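Rab GDP dissociation inhibitor alpha (Naegleria fowleri, PDB 6C87) probably binds prenylated Rab GTPases in their GDP-bound state, slows release of the nucleotide and retrieves them from membranes, as its family relatives do. Local coordinates at residues Leu99-Val104 / Glu438-Asn443; Lys151-Leu156 / Asp192-Ala197; Tyr234-Tyr239 / Cys346-Thr351; Lys263-Ile268 / Pro295-Glu300. All blocks are in the same frame, centred on the assembly; numbering follows the deposited sequence.

Contact 1. Residues Leu99-Val104 / Glu438-Asn443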
loop_
_atom_site.group_PDB
_atom_site.type_symbol
_atom_site.label_atom_id
_atom_site.label_comp_id
_atom_site.label_asym_id
_atom_site.label_seq_id
_atom_site.Cartn_x
_atom_site.Cartn_y
_atom_site.Cartn_z
ATOM N N LEU A 99 -1.861 19.278 3.254
ATOM C CA LEU A 99 -1.225 20.578 3.058
ATOM C C LEU A 99 0.286 20.443 2.940
ATOM O O LEU A 99 0.919 21.146 2.142
ATOM C CB LEU A 99 -1.580 21.500 4.221
ATOM C CG LEU A 99 -3.032 21.962 4.285
ATOM C CD1 LEU A 99 -3.267 22.849 5.508
ATOM C CD2 LEU A 99 -3.386 22.685 2.985
ATOM N N ARG A 100 0.884 19.543 3.725
ATOM C CA ARG A 100 2.320 19.314 3.622
ATOM C C ARG A 100 2.696 18.735 2.266
ATOM O O ARG A 100 3.747 19.076 1.712
ATOM C CB ARG A 100 2.802 18.400 4.746
ATOM C CG ARG A 100 3.038 19.108 6.073
ATOM C CD ARG A 100 3.248 18.122 7.219
ATOM N NE ARG A 100 3.102 18.781 8.511
ATOM C CZ ARG A 100 2.984 18.147 9.677
ATOM N NH1 ARG A 100 2.979 16.820 9.718
ATOM N NH2 ARG A 100 2.857 18.847 10.803
ATOM N N MET A 101 1.848 17.867 1.712
ATOM C CA MET A 101 2.139 17.261 0.417
ATOM C C MET A 101 2.238 18.306 -0.689
ATOM O O MET A 101 3.052 18.168 -1.610
ATOM C CB MET A 101 1.061 16.242 0.078
ATOM C CG MET A 101 1.132 14.960 0.856
ATOM S SD MET A 101 -0.299 13.971 0.409
ATOM C CE MET A 101 0.332 13.189 -1.076
ATOM N N THR A 102 1.416 19.355 -0.619
ATOM C CA THR A 102 1.486 20.406 -1.630
ATOM C C THR A 102 2.692 21.313 -1.437
ATOM O O THR A 102 3.138 21.947 -2.396
ATOM C CB THR A 102 0.235 21.281 -1.592
ATOM O OG1 THR A 102 0.206 21.994 -0.349
ATOM C CG2 THR A 102 -1.038 20.438 -1.734
ATOM N N GLY A 103 3.216 21.413 -0.219
ATOM C CA GLY A 103 4.321 22.303 0.039
ATOM C C GLY A 103 3.927 23.718 0.407
ATOM O O GLY A 103 4.817 24.540 0.664
ATOM N N VAL A 104 2.628 24.041 0.421
ATOM C CA VAL A 104 2.220 25.401 0.753
ATOM C C VAL A 104 2.541 25.751 2.199
ATOM O O VAL A 104 2.655 26.938 2.528
ATOM C CB VAL A 104 0.713 25.614 0.506
ATOM C CG1 VAL A 104 0.388 25.472 -0.962
ATOM C CG2 VAL A 104 -0.121 24.662 1.367
ATOM N N GLU A 438 -7.214 6.091 -8.451
ATOM C CA GLU A 438 -6.255 5.355 -7.649
ATOM C C GLU A 438 -6.472 5.690 -6.180
ATOM O O GLU A 438 -6.968 6.769 -5.837
ATOM C CB GLU A 438 -4.812 5.693 -8.060
ATOM N N LYS A 439 -6.125 4.746 -5.314
ATOM C CA LYS A 439 -6.193 5.015 -3.887
ATOM C C LYS A 439 -5.214 6.129 -3.537
ATOM O O LYS A 439 -4.111 6.201 -4.088
ATOM C CB LYS A 439 -5.881 3.747 -3.084
ATOM C CG LYS A 439 -6.369 3.803 -1.642
ATOM C CD LYS A 439 -5.976 2.575 -0.843
ATOM C CE LYS A 439 -6.382 2.741 0.618
ATOM N NZ LYS A 439 -5.959 1.599 1.481
ATOM N N PHE A 440 -5.635 7.020 -2.642
ATOM C CA PHE A 440 -4.835 8.192 -2.312
ATOM C C PHE A 440 -3.482 7.761 -1.767
ATOM O O PHE A 440 -3.407 7.049 -0.763
ATOM C CB PHE A 440 -5.574 9.059 -1.289
ATOM C CG PHE A 440 -5.001 10.444 -1.129
ATOM C CD1 PHE A 440 -4.096 10.720 -0.110
ATOM C CD2 PHE A 440 -5.372 11.467 -1.983
ATOM C CE1 PHE A 440 -3.564 11.998 0.049
ATOM C CE2 PHE A 440 -4.844 12.746 -1.834
ATOM C CZ PHE A 440 -3.938 13.011 -0.816
ATOM N N ASP A 441 -2.415 8.194 -2.434
ATOM C CA ASP A 441 -1.052 7.866 -2.028
ATOM C C ASP A 441 -0.564 8.958 -1.081
ATOM O O ASP A 441 -0.252 10.071 -1.517
ATOM C CB ASP A 441 -0.143 7.738 -3.252
ATOM C CG ASP A 441 1.271 7.281 -2.900
ATOM O OD1 ASP A 441 1.531 6.938 -1.723
ATOM O OD2 ASP A 441 2.125 7.244 -3.811
ATOM N N TRP A 442 -0.490 8.638 0.212
ATOM C CA TRP A 442 -0.033 9.605 1.200
ATOM C C TRP A 442 1.468 9.818 1.157
ATOM O O TRP A 442 1.988 10.620 1.940
ATOM C CB TRP A 442 -0.431 9.167 2.612
ATOM C CG TRP A 442 -1.893 9.242 2.872
ATOM C CD1 TRP A 442 -2.801 8.230 2.748
ATOM C CD2 TRP A 442 -2.634 10.401 3.273
ATOM N NE1 TRP A 442 -4.060 8.683 3.064
ATOM C CE2 TRP A 442 -3.987 10.014 3.384
ATOM C CE3 TRP A 442 -2.285 11.727 3.550
ATOM C CZ2 TRP A 442 -4.991 10.904 3.765
ATOM C CZ3 TRP A 442 -3.284 12.611 3.928
ATOM C CH2 TRP A 442 -4.622 12.195 4.034
ATOM N N ASN A 443 2.169 9.146 0.251
ATOM C CA ASN A 443 3.603 9.320 0.095
ATOM C C ASN A 443 3.965 9.938 -1.242
ATOM O O ASN A 443 5.152 10.052 -1.552
ATOM C CB ASN A 443 4.329 7.987 0.275
ATOM C CG ASN A 443 4.274 7.491 1.699
ATOM O OD1 ASN A 443 3.482 6.611 2.030
ATOM N ND2 ASN A 443 5.106 8.069 2.558
#
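Met101 carries this contact from the helix side, and its thioether meets Phe440, Asp441 and Trp442. SD lies beside the outer part of the Phe440 ring, 3.8 Å from Phe440 CE1 and 4.0 Å from Phe440 CZ. It also approaches the six-membered ring of Trp442, with Met101 SD 4.3 Å from Trp442 CE3. Both are Met-aromatic contacts, and the sulfur meets each ring obliquely. The methyl CE, one bond beyond the sulfur, ends near the backbone carbonyl of Asp441. The torsions explain this reach. CG is anti to the carbonyl carbon, the chain runs on extended at chi2, and a turn at chi3 (84°) carries CE toward the loop.

The two aromatic side chains are set against each other. Phe440 CD1 sits 3.5 Å above the Trp442 ring plane, over its centre. Val429 of helix 422-436 touches both of them. Trp442 also packs back on Lys94, Lys97 and Ile98, one to two turns earlier in the helix that holds Met101. The loop backbone is turned by Asp441, whose OD1 accepts from Asn443 N at 3.0 Å in an Asx turn. Beyond Met101 the helix stops at Gly103, which has positive phi, and Thr102 OG1 forms an ST turn with Val104 N. The whole is a Met-aromatic cluster joining the end of helix 94-102 to the loop that follows helix 422-436.

Contact 2. Residues Lys151-Leu156 / Asp192-Ala197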
loop_
_atom_site.group_PDB
_atom_site.type_symbol
_atom_site.label_atom_id
_atom_site.label_comp_id
_atom_site.label_asym_id
_atom_site.label_seq_id
_atom_site.Cartn_x
_atom_site.Cartn_y
_atom_site.Cartn_z
ATOM N N LYS A 151 -11.843 3.499 34.687
ATOM C CA LYS A 151 -11.431 2.155 34.298
ATOM C C LYS A 151 -11.522 1.969 32.786
ATOM O O LYS A 151 -10.673 1.301 32.186
ATOM C CB LYS A 151 -12.273 1.108 35.035
ATOM N N LEU A 152 -12.544 2.551 32.151
ATOM C CA LEU A 152 -12.671 2.423 30.703
ATOM C C LEU A 152 -11.512 3.110 29.992
ATOM O O LEU A 152 -10.892 2.528 29.094
ATOM C CB LEU A 152 -14.010 3.002 30.232
ATOM C CG LEU A 152 -14.087 3.354 28.737
ATOM C CD1 LEU A 152 -14.008 2.110 27.862
ATOM C CD2 LEU A 152 -15.351 4.149 28.424
ATOM N N VAL A 153 -11.194 4.344 30.389
ATOM C CA VAL A 153 -10.144 5.087 29.702
ATOM C C VAL A 153 -8.780 4.490 30.006
ATOM O O VAL A 153 -7.897 4.470 29.137
ATOM C CB VAL A 153 -10.219 6.584 30.061
ATOM C CG1 VAL A 153 -8.984 7.332 29.557
ATOM C CG2 VAL A 153 -11.487 7.199 29.476
ATOM N N SER A 154 -8.582 3.987 31.230
ATOM C CA SER A 154 -7.343 3.281 31.546
ATOM C C SER A 154 -7.153 2.077 30.632
ATOM O O SER A 154 -6.043 1.820 30.148
ATOM C CB SER A 154 -7.341 2.849 33.012
ATOM O OG SER A 154 -6.485 3.666 33.792
ATOM N N TYR A 155 -8.227 1.321 30.392
ATOM C CA TYR A 155 -8.137 0.153 29.520
ATOM C C TYR A 155 -7.785 0.539 28.088
ATOM O O TYR A 155 -6.989 -0.146 27.437
ATOM C CB TYR A 155 -9.446 -0.642 29.561
ATOM C CG TYR A 155 -9.599 -1.625 28.416
ATOM C CD1 TYR A 155 -8.828 -2.784 28.348
ATOM C CD2 TYR A 155 -10.534 -1.399 27.409
ATOM C CE1 TYR A 155 -8.970 -3.677 27.296
ATOM C CE2 TYR A 155 -10.686 -2.289 26.358
ATOM C CZ TYR A 155 -9.903 -3.423 26.308
ATOM O OH TYR A 155 -10.058 -4.305 25.268
ATOM N N LEU A 156 -8.370 1.627 27.577
ATOM C CA LEU A 156 -8.144 1.994 26.180
ATOM C C LEU A 156 -6.724 2.504 25.955
ATOM O O LEU A 156 -6.094 2.164 24.946
ATOM C CB LEU A 156 -9.177 3.028 25.728
ATOM C CG LEU A 156 -10.626 2.528 25.768
ATOM C CD1 LEU A 156 -11.615 3.653 25.497
ATOM C CD2 LEU A 156 -10.837 1.366 24.805
ATOM N N ASP A 192 -20.113 10.944 25.389
ATOM C CA ASP A 192 -20.244 12.231 24.712
ATOM C C ASP A 192 -18.894 12.929 24.584
ATOM O O ASP A 192 -18.406 13.159 23.471
ATOM C CB ASP A 192 -21.249 13.111 25.453
ATOM C CG ASP A 192 -22.683 12.839 25.027
ATOM O OD1 ASP A 192 -23.608 13.438 25.613
ATOM O OD2 ASP A 192 -22.893 11.970 24.155
ATOM N N PHE A 193 -18.268 13.275 25.711
ATOM C CA PHE A 193 -16.982 13.959 25.617
ATOM C C PHE A 193 -15.920 13.060 25.001
ATOM O O PHE A 193 -15.043 13.539 24.272
ATOM C CB PHE A 193 -16.534 14.475 26.995
ATOM C CG PHE A 193 -15.939 13.414 27.911
ATOM C CD1 PHE A 193 -14.596 13.047 27.816
ATOM C CD2 PHE A 193 -16.715 12.829 28.905
ATOM C CE1 PHE A 193 -14.051 12.088 28.670
ATOM C CE2 PHE A 193 -16.177 11.877 29.771
ATOM C CZ PHE A 193 -14.842 11.503 29.649
ATOM N N LEU A 194 -15.987 11.759 25.271
ATOM C CA LEU A 194 -14.978 10.854 24.739
ATOM C C LEU A 194 -15.125 10.711 23.229
ATOM O O LEU A 194 -14.154 10.871 22.480
ATOM C CB LEU A 194 -15.077 9.499 25.440
ATOM C CG LEU A 194 -13.817 8.638 25.510
ATOM C CD1 LEU A 194 -12.626 9.474 25.955
ATOM C CD2 LEU A 194 -14.045 7.483 26.466
ATOM N N GLY A 195 -16.339 10.430 22.763
ATOM C CA GLY A 195 -16.575 10.200 21.355
ATOM C C GLY A 195 -16.626 11.469 20.531
ATOM O O GLY A 195 -16.130 11.492 19.397
ATOM N N HIS A 196 -17.219 12.532 21.076
ATOM C CA HIS A 196 -17.423 13.759 20.311
ATOM C C HIS A 196 -16.323 14.789 20.533
ATOM O O HIS A 196 -15.908 15.455 19.584
ATOM C CB HIS A 196 -18.784 14.384 20.645
ATOM C CG HIS A 196 -19.955 13.522 20.281
ATOM N ND1 HIS A 196 -20.961 13.948 19.443
ATOM C CD2 HIS A 196 -20.284 12.262 20.649
ATOM C CE1 HIS A 196 -21.858 12.986 19.309
ATOM N NE2 HIS A 196 -21.468 11.951 20.028
ATOM N N ALA A 197 -15.830 14.933 21.758
ATOM C CA ALA A 197 -14.837 15.960 22.042
ATOM C C ALA A 197 -13.403 15.462 21.910
ATOM O O ALA A 197 -12.507 16.280 21.662
ATOM C CB ALA A 197 -15.046 16.531 23.452
#
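Two helical segments face each other at some distance, with Val153 CA and Leu194 CA 9.0 Å apart, and the second includes a wider pi-type turn over 193-197. Side chains alone bridge the gap. Leu194 reaches across with one methyl, CD2. That methyl lies 4.0 Å from Val153 CG2 and 4.1 Å from Leu152 CD2, so it touches two successive residues of helix 143-157. The Leu194 and Val153 side chains run antiparallel past one another, while Leu152 comes in at a slant.

The first torsion of Leu194 places CG anti to the backbone N (chi1 -154°). Its CB rests against a face of the neighbouring Phe193 ring, 4.2 Å above the plane and toward the rim. Leu152 is backed by Ile180, Tyr181 and Tyr184 of helix 177-184, and Val153 by Pro132 and Val135. Polar groups turn elsewhere: His196 bonds to Asp342 and Asp204, and Asp192 to Gln336.

These helices belong to the helical part of the fold, consistent with the domain that holds the prenyl pocket in related GDIs. With all three touching residues buried and no hydrogen bond between the segments, the contact rests on van der Waals and hydrophobic forces and sets few directional demands.

Contact 3. Residues Tyr234-Tyr239 / Cys346-Thr351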
loop_
_atom_site.group_PDB
_atom_site.type_symbol
_atom_site.label_atom_id
_atom_site.label_comp_id
_atom_site.label_asym_id
_atom_site.label_seq_id
_atom_site.Cartn_x
_atom_site.Cartn_y
_atom_site.Cartn_z
ATOM N N TYR A 234 -5.199 21.567 18.741
ATOM C CA TYR A 234 -5.612 22.294 17.550
ATOM C C TYR A 234 -4.628 23.415 17.214
ATOM O O TYR A 234 -4.069 24.057 18.107
ATOM C CB TYR A 234 -7.009 22.885 17.742
ATOM C CG TYR A 234 -8.129 21.880 17.892
ATOM C CD1 TYR A 234 -8.588 21.145 16.806
ATOM C CD2 TYR A 234 -8.751 21.690 19.123
ATOM C CE1 TYR A 234 -9.630 20.236 16.946
ATOM C CE2 TYR A 234 -9.780 20.782 19.282
ATOM C CZ TYR A 234 -10.223 20.058 18.193
ATOM O OH TYR A 234 -11.263 19.161 18.350
ATOM N N VAL A 235 -4.409 23.627 15.917
ATOM C CA VAL A 235 -3.715 24.804 15.410
ATOM C C VAL A 235 -4.648 25.536 14.443
ATOM O O VAL A 235 -5.648 24.992 13.968
ATOM C CB VAL A 235 -2.383 24.452 14.714
ATOM C CG1 VAL A 235 -1.466 23.687 15.656
ATOM C CG2 VAL A 235 -2.623 23.690 13.422
ATOM N N TYR A 236 -4.273 26.777 14.123
ATOM C CA TYR A 236 -5.034 27.708 13.278
ATOM C C TYR A 236 -4.003 28.620 12.634
ATOM O O TYR A 236 -3.018 28.984 13.295
ATOM C CB TYR A 236 -6.040 28.539 14.083
ATOM C CG TYR A 236 -7.134 29.251 13.299
ATOM C CD1 TYR A 236 -8.123 28.533 12.639
ATOM C CD2 TYR A 236 -7.207 30.643 13.267
ATOM C CE1 TYR A 236 -9.141 29.177 11.948
ATOM C CE2 TYR A 236 -8.224 31.300 12.580
ATOM C CZ TYR A 236 -9.191 30.557 11.924
ATOM O OH TYR A 236 -10.210 31.178 11.229
ATOM N N PRO A 237 -4.184 29.009 11.375
ATOM C CA PRO A 237 -3.167 29.845 10.730
ATOM C C PRO A 237 -3.218 31.268 11.260
ATOM O O PRO A 237 -4.287 31.816 11.539
ATOM C CB PRO A 237 -3.536 29.787 9.240
ATOM C CG PRO A 237 -4.669 28.792 9.129
ATOM C CD PRO A 237 -5.308 28.715 10.471
ATOM N N MET A 238 -2.036 31.855 11.414
ATOM C CA MET A 238 -1.927 33.271 11.728
ATOM C C MET A 238 -2.595 34.087 10.620
ATOM O O MET A 238 -2.364 33.846 9.428
ATOM C CB MET A 238 -0.446 33.648 11.882
ATOM C CG MET A 238 -0.173 34.796 12.840
ATOM S SD MET A 238 -0.605 34.407 14.554
ATOM C CE MET A 238 0.750 33.351 15.007
ATOM N N TYR A 239 -3.435 35.042 11.019
ATOM C CA TYR A 239 -4.285 35.859 10.152
ATOM C C TYR A 239 -5.462 35.078 9.580
ATOM O O TYR A 239 -6.247 35.643 8.804
ATOM C CB TYR A 239 -3.493 36.532 9.011
ATOM C CG TYR A 239 -2.344 37.376 9.517
ATOM C CD1 TYR A 239 -2.561 38.679 9.957
ATOM C CD2 TYR A 239 -1.052 36.861 9.601
ATOM C CE1 TYR A 239 -1.520 39.455 10.439
ATOM C CE2 TYR A 239 -0.002 37.631 10.080
ATOM C CZ TYR A 239 -0.245 38.922 10.501
ATOM O OH TYR A 239 0.790 39.686 10.982
ATOM N N CYS A 346 -16.079 27.853 18.080
ATOM C CA CYS A 346 -14.651 28.120 18.101
ATOM C C CYS A 346 -14.425 29.602 18.351
ATOM O O CYS A 346 -15.180 30.450 17.862
ATOM C CB CYS A 346 -13.972 27.702 16.796
ATOM S SG CYS A 346 -14.466 28.670 15.381
ATOM N N VAL A 347 -13.400 29.900 19.138
ATOM C CA VAL A 347 -13.090 31.259 19.546
ATOM C C VAL A 347 -11.679 31.573 19.086
ATOM O O VAL A 347 -10.756 30.793 19.332
ATOM C CB VAL A 347 -13.224 31.441 21.066
ATOM C CG1 VAL A 347 -13.003 32.902 21.436
ATOM C CG2 VAL A 347 -14.580 30.934 21.538
ATOM N N THR A 348 -11.522 32.692 18.393
ATOM C CA THR A 348 -10.223 33.213 18.007
ATOM C C THR A 348 -10.194 34.687 18.367
ATOM O O THR A 348 -11.223 35.275 18.703
ATOM C CB THR A 348 -9.948 33.003 16.512
ATOM O OG1 THR A 348 -11.000 33.605 15.753
ATOM C CG2 THR A 348 -9.885 31.520 16.190
ATOM N N SER A 349 -9.006 35.284 18.322
ATOM C CA SER A 349 -8.869 36.650 18.806
ATOM C C SER A 349 -7.632 37.302 18.192
ATOM O O SER A 349 -7.096 36.832 17.180
ATOM C CB SER A 349 -8.787 36.658 20.340
ATOM O OG SER A 349 -7.584 36.034 20.758
ATOM N N PHE A 350 -7.176 38.380 18.833
ATOM C CA PHE A 350 -5.949 39.061 18.443
ATOM C C PHE A 350 -4.762 38.110 18.384
ATOM O O PHE A 350 -3.818 38.352 17.626
ATOM C CB PHE A 350 -5.665 40.211 19.423
ATOM C CG PHE A 350 -5.994 39.884 20.881
ATOM C CD1 PHE A 350 -7.301 39.997 21.368
ATOM C CD2 PHE A 350 -4.993 39.480 21.768
ATOM C CE1 PHE A 350 -7.607 39.697 22.691
ATOM C CE2 PHE A 350 -5.297 39.185 23.106
ATOM C CZ PHE A 350 -6.610 39.297 23.563
ATOM N N THR A 351 -4.790 37.021 19.165
ATOM C CA THR A 351 -3.644 36.116 19.209
ATOM C C THR A 351 -3.425 35.391 17.891
ATOM O O THR A 351 -2.313 34.908 17.644
ATOM C CB THR A 351 -3.771 35.085 20.345
ATOM O OG1 THR A 351 -5.002 34.356 20.231
ATOM C CG2 THR A 351 -3.670 35.755 21.701
#
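Tyr236 and Thr348 meet as a ring and a methyl. Thr348 CG2 stands over one face of the Tyr236 ring, 4.3 Å from the centroid and 24° off the normal, a CH-pi contact. It leans toward the rim, 4.0 Å from Tyr236 CE2. The opposite face of the ring is covered by its neighbour Pro237, whose CD lies 3.4 Å above the plane, so the ring is sandwiched.

The CB of Tyr236 points toward the other strand, and with CG anti to the backbone N (chi1 -164°) the ring comes to lie beside the Thr348 methyl. In Thr348 the methyl is anti to the carbonyl carbon, and OG1 takes the place between N and C (chi1 56°). The two side chains cross at about a right angle. Further round the ring, His352 meets Tyr236 edge-to-face.

Met238 makes the second touch. Its chain is folded at both chi2 and chi3, which brings SD to 3.6 Å from the backbone oxygen of Thr351.

The segments share no hydrogen bond. Strand 234-237 instead pairs with 89-90 and 111-121, and strand 343-349 with 328-332 and 360-367. The ring-to-methyl contact thus links two non-adjacent strands of the large mixed sheet of the GDI fold.

Contact 4. Residues Lys263-Ile268 / Pro295-Glu300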
loop_
_atom_site.group_PDB
_atom_site.type_symbol
_atom_site.label_atom_id
_atom_site.label_comp_id
_atom_site.label_asym_id
_atom_site.label_seq_id
_atom_site.Cartn_x
_atom_site.Cartn_y
_atom_site.Cartn_z
ATOM N N LYS A 263 -13.978 36.157 -12.834
ATOM C CA LYS A 263 -14.212 35.561 -14.147
ATOM C C LYS A 263 -15.502 34.745 -14.099
ATOM O O LYS A 263 -15.533 33.651 -13.527
ATOM C CB LYS A 263 -13.025 34.698 -14.581
ATOM N N LYS A 264 -16.559 35.287 -14.701
ATOM C CA LYS A 264 -17.838 34.594 -14.779
ATOM C C LYS A 264 -17.763 33.458 -15.793
ATOM O O LYS A 264 -17.081 33.554 -16.819
ATOM C CB LYS A 264 -18.956 35.568 -15.166
ATOM N N VAL A 265 -18.462 32.370 -15.496
ATOM C CA VAL A 265 -18.507 31.202 -16.366
ATOM C C VAL A 265 -19.770 31.291 -17.216
ATOM O O VAL A 265 -20.887 31.247 -16.690
ATOM C CB VAL A 265 -18.465 29.897 -15.562
ATOM C CG1 VAL A 265 -18.644 28.701 -16.492
ATOM C CG2 VAL A 265 -17.158 29.801 -14.779
ATOM N N ASP A 266 -19.598 31.435 -18.536
ATOM C CA ASP A 266 -20.750 31.543 -19.430
ATOM C C ASP A 266 -21.491 30.215 -19.524
ATOM O O ASP A 266 -22.709 30.154 -19.318
ATOM C CB ASP A 266 -20.311 31.998 -20.825
ATOM C CG ASP A 266 -19.625 33.352 -20.817
ATOM O OD1 ASP A 266 -19.631 34.023 -19.763
ATOM O OD2 ASP A 266 -19.086 33.747 -21.877
ATOM N N ARG A 267 -20.772 29.142 -19.848
ATOM C CA ARG A 267 -21.377 27.828 -19.991
ATOM C C ARG A 267 -20.298 26.777 -19.795
ATOM O O ARG A 267 -19.115 27.030 -20.033
ATOM C CB ARG A 267 -22.043 27.653 -21.365
ATOM N N ILE A 268 -20.715 25.607 -19.362
ATOM C CA ILE A 268 -19.863 24.428 -19.387
ATOM C C ILE A 268 -20.137 23.709 -20.697
ATOM O O ILE A 268 -21.296 23.559 -21.100
ATOM C CB ILE A 268 -20.136 23.517 -18.173
ATOM C CG1 ILE A 268 -20.101 24.323 -16.875
ATOM C CG2 ILE A 268 -19.128 22.380 -18.116
ATOM C CD1 ILE A 268 -18.723 24.858 -16.522
ATOM N N PRO A 295 -20.448 23.277 -5.136
ATOM C CA PRO A 295 -21.821 23.090 -5.642
ATOM C C PRO A 295 -22.415 24.277 -6.394
ATOM O O PRO A 295 -23.244 24.058 -7.289
ATOM C CB PRO A 295 -22.615 22.801 -4.358
ATOM C CG PRO A 295 -21.649 22.134 -3.467
ATOM C CD PRO A 295 -20.314 22.789 -3.749
ATOM N N SER A 296 -22.019 25.517 -6.080
ATOM C CA SER A 296 -22.671 26.682 -6.679
ATOM C C SER A 296 -22.475 26.766 -8.188
ATOM O O SER A 296 -23.242 27.460 -8.861
ATOM C CB SER A 296 -22.175 27.975 -6.026
ATOM O OG SER A 296 -20.849 28.280 -6.408
ATOM N N TYR A 297 -21.467 26.091 -8.734
ATOM C CA TYR A 297 -21.199 26.136 -10.164
ATOM C C TYR A 297 -21.985 25.102 -10.954
ATOM O O TYR A 297 -22.038 25.201 -12.183
ATOM C CB TYR A 297 -19.698 25.943 -10.432
ATOM C CG TYR A 297 -18.864 27.148 -10.049
ATOM C CD1 TYR A 297 -18.647 28.172 -10.955
ATOM C CD2 TYR A 297 -18.307 27.266 -8.778
ATOM C CE1 TYR A 297 -17.903 29.276 -10.622
ATOM C CE2 TYR A 297 -17.556 28.371 -8.433
ATOM C CZ TYR A 297 -17.359 29.376 -9.366
ATOM O OH TYR A 297 -16.618 30.490 -9.049
ATOM N N PHE A 298 -22.593 24.126 -10.286
ATOM C CA PHE A 298 -23.318 23.039 -10.944
ATOM C C PHE A 298 -24.663 22.824 -10.261
ATOM O O PHE A 298 -24.897 21.781 -9.639
ATOM C CB PHE A 298 -22.487 21.754 -10.943
ATOM C CG PHE A 298 -21.040 21.977 -11.255
ATOM C CD1 PHE A 298 -20.613 22.100 -12.579
ATOM C CD2 PHE A 298 -20.105 22.080 -10.233
ATOM C CE1 PHE A 298 -19.279 22.320 -12.884
ATOM C CE2 PHE A 298 -18.766 22.294 -10.523
ATOM C CZ PHE A 298 -18.349 22.414 -11.853
ATOM N N PRO A 299 -25.578 23.793 -10.371
ATOM C CA PRO A 299 -26.874 23.651 -9.686
ATOM C C PRO A 299 -27.636 22.408 -10.097
ATOM O O PRO A 299 -28.338 21.818 -9.266
ATOM C CB PRO A 299 -27.632 24.922 -10.099
ATOM C CG PRO A 299 -26.580 25.870 -10.579
ATOM C CD PRO A 299 -25.522 25.014 -11.191
ATOM N N GLU A 300 -27.516 21.990 -11.354
ATOM C CA GLU A 300 -28.253 20.833 -11.841
ATOM C C GLU A 300 -27.613 19.506 -11.452
ATOM O O GLU A 300 -28.225 18.460 -11.676
ATOM C CB GLU A 300 -28.402 20.911 -13.361
#
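Tyr297 meets Val265 through ring atoms CD1 and CE1, and its whole length can be followed outward. CB lies against a face of the next residue's ring, 3.7 Å above the Phe298 plane and toward the rim. Beyond CG, Tyr297 CD1 passes 4.4 Å from Val265 CG2. The next atom, Tyr297 CE1, makes the closest approach, 4.3 Å from the same Val265 CG2. The methyl comes at the ring obliquely. At the tip, OH is hydrogen-bonded to the backbone N of Arg43, and the Arg43 side chain makes a cation-pi contact with the ring. Leu18 of strand 15-18 also touches the Tyr297 side chain.

A second touch lies alongside. Ile268 CD1 reaches Phe298 CE1 at 4.5 Å, again obliquely, its chain bent at chi2 (-67°). Val265 CG1 and Ile268 CD1 are themselves 3.8 Å apart, which joins the two touches into one apolar patch. Val279 of strand 276-281 touches both Val265 and Ile268. Phe298 is backed by Leu18, Val409 and Ile411 of the parallel sheet.

The patch therefore joins the edge of the small antiparallel sheet 267-287 to the loop after strand 290-293. The classic beta bulge at Asp266 and Arg267, both facing Glu280, lies between Val265 and Ile268. Across the segments the chemistry is apolar and loosely spaced, while the hydrogen bond to Arg43 N holds the hydroxyl and the cation-pi contact acts on the ring.

How the contacts relate
Along the chain, contact 1 closes a loop that encloses the other three. Contact 4 is nested again inside contact 3, and contact 2 precedes both. In space contact 3 is the most central, about 13 Å from the chain centre. Its nearest atoms lie about 5 Å from contact 2 and about 7 Å from contact 1, though neither pair touches. Contacts 2 and 4 sit on opposite sides of the chain's centre, about 45 Å between centres. Contact 2 belongs to the helical part, contact 4 to the Rossmann-like part. In related GDIs the helical domain holds the prenyl pocket, so contact 2 probably lies in that domain.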